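Local coordinates for acetylcholine-binding protein (Bulinus truncatus, PDB 2BJ0), which probably binds acetylcholine and related ligands as a soluble homopentamer resembling the extracellular ligand-binding domain of nicotinic receptors, at residues 44-53 against 113-124. Sequence-based numbering, arbitrary orientation.
Sequences DQVEVVLWTQ and VPSQRVRFTCDL
V46 lies over one face of the F120 ring, its CB 4.3 Å from the ring centroid in a CH-pi contact and its backbone O offset toward the rim of that same face, while CG1 of V48 meets the ring's edge. In F120, chi1 58° puts CG between the backbone N and the carbonyl carbon and stands the ring alongside V46. On the other face of the sheet, the E47 carboxylate is nearly coplanar with the R119 guanidinium (planes 12° apart) and meets its edge. R119 NE comes to the anti lone pair of E47 OE2 at 2.7 Å, and R119 NH2 nearly along its C-O axis. The guanidinium of R117 stands steeply to the same carboxylate, 76° between planes, its NH1 reaching E47 OE1 on the syn side at 3.0 Å. Replacing E47 by an alanine would probably leave R119 NE and NH2 without their shared acceptor and R117 with E95 alone, the two guanidiniums facing each other with less compensating charge. At the W51 indole edge, S115 OG sits 3.1 Å from CD1; W142 of a second subunit packs edge-to-face on W51. The backbones form an antiparallel ladder within the immunoglobulin-like beta-sandwich shared with the extracellular domains of pentameric ligand-gated channels, V46, V48 and L50 making the hydrogen-bonded pairs with F120, V118 and Q116. V48 and F120 also touch I137. C122 is disulfide-bonded to C135, closing the family's characteristic Cys-loop. At one end a water bridges L50 O, T52 OG1 and Q116 OE1. At the other, the L124 N-H meets D44 OD1 from well above the carboxylate plane, and a second water donates to D44 OD2 and D123 OD1, which also accepts from I125 N, probably easing the approach of the two carboxylates.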
ATOM      1  N   ASP A  44      -8.234 -12.968 -22.438  1.00 29.76           N
ATOM      2  CA  ASP A  44      -7.188 -13.993 -22.439  1.00 28.56           C
ATOM      3  C   ASP A  44      -6.218 -13.837 -21.269  1.00 27.19           C
ATOM      4  O   ASP A  44      -5.017 -13.750 -21.478  1.00 26.63           O
ATOM      5  CB  ASP A  44      -6.419 -13.951 -23.751  1.00 29.33           C
ATOM      6  CG  ASP A  44      -7.090 -14.759 -24.833  1.00 30.84           C
ATOM      7  OD1 ASP A  44      -7.933 -15.634 -24.504  1.00 32.35           O
ATOM      8  OD2 ASP A  44      -6.833 -14.586 -26.039  1.00 32.62           O
ATOM      9  N   GLN A  45      -6.768 -13.773 -20.050  1.00 25.67           N
ATOM     10  CA  GLN A  45      -5.983 -13.640 -18.839  1.00 25.06           C
ATOM     11  C   GLN A  45      -6.430 -14.654 -17.800  1.00 24.58           C
ATOM     12  O   GLN A  45      -7.628 -14.952 -17.665  1.00 24.42           O
ATOM     13  CB  GLN A  45      -6.089 -12.207 -18.276  1.00 25.50           C
ATOM     14  CG  GLN A  45      -5.501 -11.175 -19.228  1.00 24.97           C
ATOM     15  CD  GLN A  45      -5.734  -9.731 -18.771  1.00 26.11           C
ATOM     16  OE1 GLN A  45      -6.171  -9.502 -17.649  1.00 26.10           O
ATOM     17  NE2 GLN A  45      -5.441  -8.763 -19.656  1.00 27.41           N
ATOM     18  N   VAL A  46      -5.450 -15.156 -17.050  1.00 24.12           N
ATOM     19  CA  VAL A  46      -5.630 -16.225 -16.045  1.00 23.89           C
ATOM     20  C   VAL A  46      -4.985 -15.779 -14.755  1.00 25.10           C
ATOM     21  O   VAL A  46      -3.921 -15.155 -14.796  1.00 26.41           O
ATOM     22  CB  VAL A  46      -4.946 -17.546 -16.517  1.00 22.86           C
ATOM     23  CG1 VAL A  46      -4.919 -18.572 -15.404  1.00 22.90           C
ATOM     24  CG2 VAL A  46      -5.724 -18.105 -17.721  1.00 23.00           C
ATOM     25  N   GLU A  47      -5.649 -16.044 -13.630  1.00 25.19           N
ATOM     26  CA  GLU A  47      -5.117 -15.758 -12.295  1.00 25.26           C
ATOM     27  C   GLU A  47      -5.165 -17.073 -11.558  1.00 22.92           C
ATOM     28  O   GLU A  47      -6.178 -17.753 -11.556  1.00 22.05           O
ATOM     29  CB  GLU A  47      -5.990 -14.752 -11.494  1.00 24.84           C
ATOM     30  CG  GLU A  47      -5.986 -13.307 -11.936  1.00 27.32           C
ATOM     31  CD  GLU A  47      -6.489 -12.354 -10.833  1.00 29.80           C
ATOM     32  OE1 GLU A  47      -7.193 -12.798  -9.889  1.00 32.55           O
ATOM     33  OE2 GLU A  47      -6.163 -11.147 -10.897  1.00 35.81           O
ATOM     34  N   VAL A  48      -4.055 -17.417 -10.931  1.00 23.44           N
ATOM     35  CA  VAL A  48      -3.924 -18.645 -10.180  1.00 23.38           C
ATOM     36  C   VAL A  48      -3.525 -18.302  -8.753  1.00 23.43           C
ATOM     37  O   VAL A  48      -2.980 -17.238  -8.502  1.00 22.65           O
ATOM     38  CB  VAL A  48      -2.815 -19.581 -10.797  1.00 23.51           C
ATOM     39  CG1 VAL A  48      -3.152 -19.967 -12.221  1.00 24.16           C
ATOM     40  CG2 VAL A  48      -1.454 -18.939 -10.726  1.00 24.43           C
ATOM     41  N   VAL A  49      -3.821 -19.207  -7.820  1.00 23.66           N
ATOM     42  CA  VAL A  49      -3.116 -19.237  -6.536  1.00 22.95           C
ATOM     43  C   VAL A  49      -2.017 -20.296  -6.582  1.00 23.68           C
ATOM     44  O   VAL A  49      -2.262 -21.459  -6.919  1.00 23.38           O
ATOM     45  CB  VAL A  49      -4.068 -19.485  -5.380  1.00 24.07           C
ATOM     46  CG1 VAL A  49      -3.304 -19.570  -4.039  1.00 25.47           C
ATOM     47  CG2 VAL A  49      -5.095 -18.362  -5.322  1.00 20.61           C
ATOM     48  N   LEU A  50      -0.816 -19.878  -6.201  1.00 24.86           N
ATOM     49  CA  LEU A  50       0.390 -20.676  -6.359  1.00 24.83           C
ATOM     50  C   LEU A  50       1.228 -20.558  -5.086  1.00 25.54           C
ATOM     51  O   LEU A  50       1.519 -19.436  -4.626  1.00 25.88           O
ATOM     52  CB  LEU A  50       1.166 -20.128  -7.563  1.00 25.53           C
ATOM     53  CG  LEU A  50       2.476 -20.790  -8.015  1.00 24.09           C
ATOM     54  CD1 LEU A  50       2.213 -22.171  -8.671  1.00 24.32           C
ATOM     55  CD2 LEU A  50       3.253 -19.884  -8.969  1.00 23.30           C
ATOM     56  N   TRP A  51       1.593 -21.694  -4.481  1.00 24.63           N
ATOM     57  CA  TRP A  51       2.675 -21.687  -3.499  1.00 24.57           C
ATOM     58  C   TRP A  51       3.976 -21.970  -4.211  1.00 25.62           C
ATOM     59  O   TRP A  51       4.030 -22.890  -5.021  1.00 25.62           O
ATOM     60  CB  TRP A  51       2.480 -22.779  -2.453  1.00 24.28           C
ATOM     61  CG  TRP A  51       1.213 -22.734  -1.686  1.00 23.70           C
ATOM     62  CD1 TRP A  51       0.207 -21.773  -1.747  1.00 24.24           C
ATOM     63  CD2 TRP A  51       0.800 -23.678  -0.697  1.00 23.72           C
ATOM     64  NE1 TRP A  51      -0.786 -22.082  -0.841  1.00 23.87           N
ATOM     65  CE2 TRP A  51      -0.452 -23.239  -0.184  1.00 24.05           C
ATOM     66  CE3 TRP A  51       1.357 -24.865  -0.183  1.00 25.77           C
ATOM     67  CZ2 TRP A  51      -1.148 -23.947   0.792  1.00 22.98           C
ATOM     68  CZ3 TRP A  51       0.653 -25.564   0.809  1.00 25.61           C
ATOM     69  CH2 TRP A  51      -0.574 -25.094   1.281  1.00 26.45           C
ATOM     70  N   THR A  52       4.998 -21.167  -3.915  1.00 25.91           N
ATOM     71  CA  THR A  52       6.364 -21.346  -4.383  1.00 26.31           C
ATOM     72  C   THR A  52       7.124 -21.845  -3.191  1.00 27.31           C
ATOM     73  O   THR A  52       7.131 -21.186  -2.172  1.00 27.47           O
ATOM     74  CB  THR A  52       6.994 -20.006  -4.835  1.00 25.91           C
ATOM     75  OG1 THR A  52       6.422 -19.615  -6.085  1.00 26.31           O
ATOM     76  CG2 THR A  52       8.494 -20.186  -5.212  1.00 25.89           C
ATOM     77  N   GLN A  53       7.749 -23.015  -3.298  1.00 26.38           N
ATOM     78  CA  GLN A  53       8.484 -23.560  -2.177  1.00 28.03           C
ATOM     79  C   GLN A  53       9.943 -23.415  -2.486  1.00 27.94           C
ATOM     80  O   GLN A  53      10.468 -24.181  -3.282  1.00 26.66           O
ATOM     81  CB  GLN A  53       8.130 -25.042  -1.948  1.00 27.75           C
ATOM     82  CG  GLN A  53       6.639 -25.338  -1.943  1.00 29.57           C
ATOM     83  CD  GLN A  53       6.285 -26.815  -1.731  1.00 31.70           C
ATOM     84  OE1 GLN A  53       5.179 -27.115  -1.305  1.00 36.81           O
ATOM     85  NE2 GLN A  53       7.218 -27.726  -2.026  1.00 36.29           N
ATOM     86  N   VAL A 113       8.050 -20.268   1.706  1.00 25.09           N
ATOM     87  CA  VAL A 113       6.902 -20.738   0.952  1.00 23.95           C
ATOM     88  C   VAL A 113       5.873 -19.639   0.906  1.00 24.17           C
ATOM     89  O   VAL A 113       4.932 -19.668   1.663  1.00 23.52           O
ATOM     90  CB  VAL A 113       6.257 -22.013   1.563  1.00 23.81           C
ATOM     91  CG1 VAL A 113       5.138 -22.558   0.624  1.00 24.04           C
ATOM     92  CG2 VAL A 113       7.298 -23.100   1.806  1.00 22.18           C
ATOM     93  N   PRO A 114       6.044 -18.682   0.006  1.00 24.32           N
ATOM     94  CA  PRO A 114       5.010 -17.685  -0.213  1.00 24.16           C
ATOM     95  C   PRO A 114       3.768 -18.241  -0.971  1.00 23.93           C
ATOM     96  O   PRO A 114       3.930 -18.923  -1.976  1.00 24.17           O
ATOM     97  CB  PRO A 114       5.724 -16.608  -1.063  1.00 24.30           C
ATOM     98  CG  PRO A 114       6.901 -17.268  -1.698  1.00 25.02           C
ATOM     99  CD  PRO A 114       7.228 -18.480  -0.859  1.00 23.15           C
ATOM    100  N   SER A 115       2.553 -17.967  -0.490  1.00 22.77           N
ATOM    101  CA  SER A 115       1.385 -18.182  -1.330  1.00 21.96           C
ATOM    102  C   SER A 115       1.058 -16.883  -2.070  1.00 23.26           C
ATOM    103  O   SER A 115       0.837 -15.830  -1.393  1.00 22.36           O
ATOM    104  CB  SER A 115       0.199 -18.650  -0.493  1.00 20.92           C
ATOM    105  OG  SER A 115      -0.932 -18.878  -1.346  1.00 22.15           O
ATOM    106  N   GLN A 116       1.007 -16.909  -3.413  1.00 22.40           N
ATOM    107  CA  GLN A 116       0.703 -15.668  -4.180  1.00 23.07           C
ATOM    108  C   GLN A 116      -0.357 -15.857  -5.240  1.00 24.53           C
ATOM    109  O   GLN A 116      -0.444 -16.921  -5.880  1.00 24.95           O
ATOM    110  CB  GLN A 116       1.949 -15.085  -4.860  1.00 23.05           C
ATOM    111  CG  GLN A 116       3.176 -14.886  -3.929  1.00 22.61           C
ATOM    112  CD  GLN A 116       4.454 -14.759  -4.708  1.00 25.51           C
ATOM    113  OE1 GLN A 116       5.029 -15.772  -5.195  1.00 24.27           O
ATOM    114  NE2 GLN A 116       4.907 -13.553  -4.863  1.00 21.82           N
ATOM    115  N   ARG A 117      -1.149 -14.811  -5.433  1.00 24.80           N
ATOM    116  CA  ARG A 117      -2.091 -14.741  -6.540  1.00 26.26           C
ATOM    117  C   ARG A 117      -1.396 -14.035  -7.695  1.00 25.89           C
ATOM    118  O   ARG A 117      -1.020 -12.869  -7.556  1.00 26.48           O
ATOM    119  CB  ARG A 117      -3.376 -13.973  -6.149  1.00 25.22           C
ATOM    120  CG  ARG A 117      -4.309 -13.879  -7.344  1.00 26.32           C
ATOM    121  CD  ARG A 117      -5.707 -13.305  -7.086  1.00 29.06           C
ATOM    122  NE  ARG A 117      -5.701 -12.102  -6.263  1.00 32.21           N
ATOM    123  CZ  ARG A 117      -6.456 -11.038  -6.491  1.00 35.37           C
ATOM    124  NH1 ARG A 117      -7.252 -10.983  -7.556  1.00 37.20           N
ATOM    125  NH2 ARG A 117      -6.390 -10.007  -5.668  1.00 36.72           N
ATOM    126  N   VAL A 118      -1.250 -14.750  -8.824  1.00 25.56           N
ATOM    127  CA  VAL A 118      -0.458 -14.345  -9.987  1.00 25.04           C
ATOM    128  C   VAL A 118      -1.320 -14.291 -11.261  1.00 24.56           C
ATOM    129  O   VAL A 118      -2.027 -15.246 -11.577  1.00 23.93           O
ATOM    130  CB  VAL A 118       0.714 -15.357 -10.250  1.00 25.66           C
ATOM    131  CG1 VAL A 118       1.681 -14.803 -11.277  1.00 26.98           C
ATOM    132  CG2 VAL A 118       1.495 -15.607  -8.981  1.00 26.07           C
ATOM    133  N   ARG A 119      -1.212 -13.191 -12.004  1.00 24.04           N
ATOM    134  CA  ARG A 119      -1.992 -12.963 -13.200  1.00 24.59           C
ATOM    135  C   ARG A 119      -1.089 -12.907 -14.420  1.00 23.71           C
ATOM    136  O   ARG A 119      -0.024 -12.302 -14.386  1.00 22.72           O
ATOM    137  CB  ARG A 119      -2.764 -11.628 -13.082  1.00 23.57           C
ATOM    138  CG  ARG A 119      -3.834 -11.396 -14.194  1.00 25.50           C
ATOM    139  CD  ARG A 119      -4.390  -9.931 -14.197  1.00 26.95           C
ATOM    140  NE  ARG A 119      -5.088  -9.666 -12.937  1.00 32.81           N
ATOM    141  CZ  ARG A 119      -5.387  -8.453 -12.444  1.00 36.67           C
ATOM    142  NH1 ARG A 119      -5.033  -7.343 -13.092  1.00 37.74           N
ATOM    143  NH2 ARG A 119      -6.030  -8.361 -11.273  1.00 34.58           N
ATOM    144  N   PHE A 120      -1.551 -13.494 -15.523  1.00 24.71           N
ATOM    145  CA  PHE A 120      -0.739 -13.557 -16.744  1.00 25.17           C
ATOM    146  C   PHE A 120      -1.624 -13.834 -17.952  1.00 25.48           C
ATOM    147  O   PHE A 120      -2.760 -14.219 -17.788  1.00 24.92           O
ATOM    148  CB  PHE A 120       0.351 -14.623 -16.584  1.00 26.20           C
ATOM    149  CG  PHE A 120      -0.187 -15.985 -16.296  1.00 28.52           C
ATOM    150  CD1 PHE A 120      -0.526 -16.853 -17.351  1.00 30.82           C
ATOM    151  CD2 PHE A 120      -0.377 -16.402 -14.984  1.00 28.24           C
ATOM    152  CE1 PHE A 120      -1.051 -18.127 -17.101  1.00 32.51           C
ATOM    153  CE2 PHE A 120      -0.904 -17.660 -14.722  1.00 31.48           C
ATOM    154  CZ  PHE A 120      -1.236 -18.533 -15.784  1.00 31.12           C
ATOM    155  N   THR A 121      -1.124 -13.601 -19.172  1.00 26.19           N
ATOM    156  CA  THR A 121      -1.949 -13.836 -20.351  1.00 27.55           C
ATOM    157  C   THR A 121      -1.758 -15.247 -20.863  1.00 28.68           C
ATOM    158  O   THR A 121      -0.695 -15.833 -20.707  1.00 27.60           O
ATOM    159  CB  THR A 121      -1.683 -12.814 -21.506  1.00 28.13           C
ATOM    160  OG1 THR A 121      -0.366 -12.996 -22.004  1.00 30.67           O
ATOM    161  CG2 THR A 121      -1.600 -11.420 -20.977  1.00 26.59           C
ATOM    162  N   CYS A 122      -2.815 -15.766 -21.484  1.00 30.45           N
ATOM    163  CA  CYS A 122      -2.872 -17.110 -21.968  1.00 31.05           C
ATOM    164  C   CYS A 122      -3.932 -17.078 -23.046  1.00 30.61           C
ATOM    165  O   CYS A 122      -4.963 -16.434 -22.865  1.00 29.79           O
ATOM    166  CB  CYS A 122      -3.326 -18.058 -20.839  1.00 32.43           C
ATOM    167  SG  CYS A 122      -3.150 -19.839 -21.265  1.00 34.81           S
ATOM    168  N   ASP A 123      -3.671 -17.734 -24.172  1.00 29.47           N
ATOM    169  CA  ASP A 123      -4.734 -17.978 -25.180  1.00 30.62           C
ATOM    170  C   ASP A 123      -5.774 -18.998 -24.693  1.00 30.08           C
ATOM    171  O   ASP A 123      -5.481 -20.200 -24.577  1.00 30.46           O
ATOM    172  CB  ASP A 123      -4.110 -18.448 -26.505  1.00 30.94           C
ATOM    173  CG  ASP A 123      -5.069 -18.377 -27.666  1.00 32.97           C
ATOM    174  OD1 ASP A 123      -6.297 -18.291 -27.446  1.00 34.96           O
ATOM    175  OD2 ASP A 123      -4.668 -18.406 -28.855  1.00 36.28           O
ATOM    176  N   LEU A 124      -6.979 -18.515 -24.392  1.00 29.54           N
ATOM    177  CA  LEU A 124      -8.038 -19.369 -23.841  1.00 29.75           C
ATOM    178  C   LEU A 124      -9.071 -19.853 -24.871  1.00 30.80           C
ATOM    179  O   LEU A 124     -10.167 -20.275 -24.532  1.00 31.04           O
ATOM    180  CB  LEU A 124      -8.745 -18.682 -22.655  1.00 28.76           C
ATOM    181  CG  LEU A 124      -7.813 -18.326 -21.484  1.00 28.02           C
ATOM    182  CD1 LEU A 124      -8.595 -17.639 -20.382  1.00 28.12           C
ATOM    183  CD2 LEU A 124      -7.095 -19.588 -20.980  1.00 26.87           C
TER
HETATM  184  O   HOH W   1      -8.129 -16.348 -27.536  1.00 44.51           O
HETATM  185  O   HOH W   2       4.183 -18.394  -5.620  1.00 28.65           O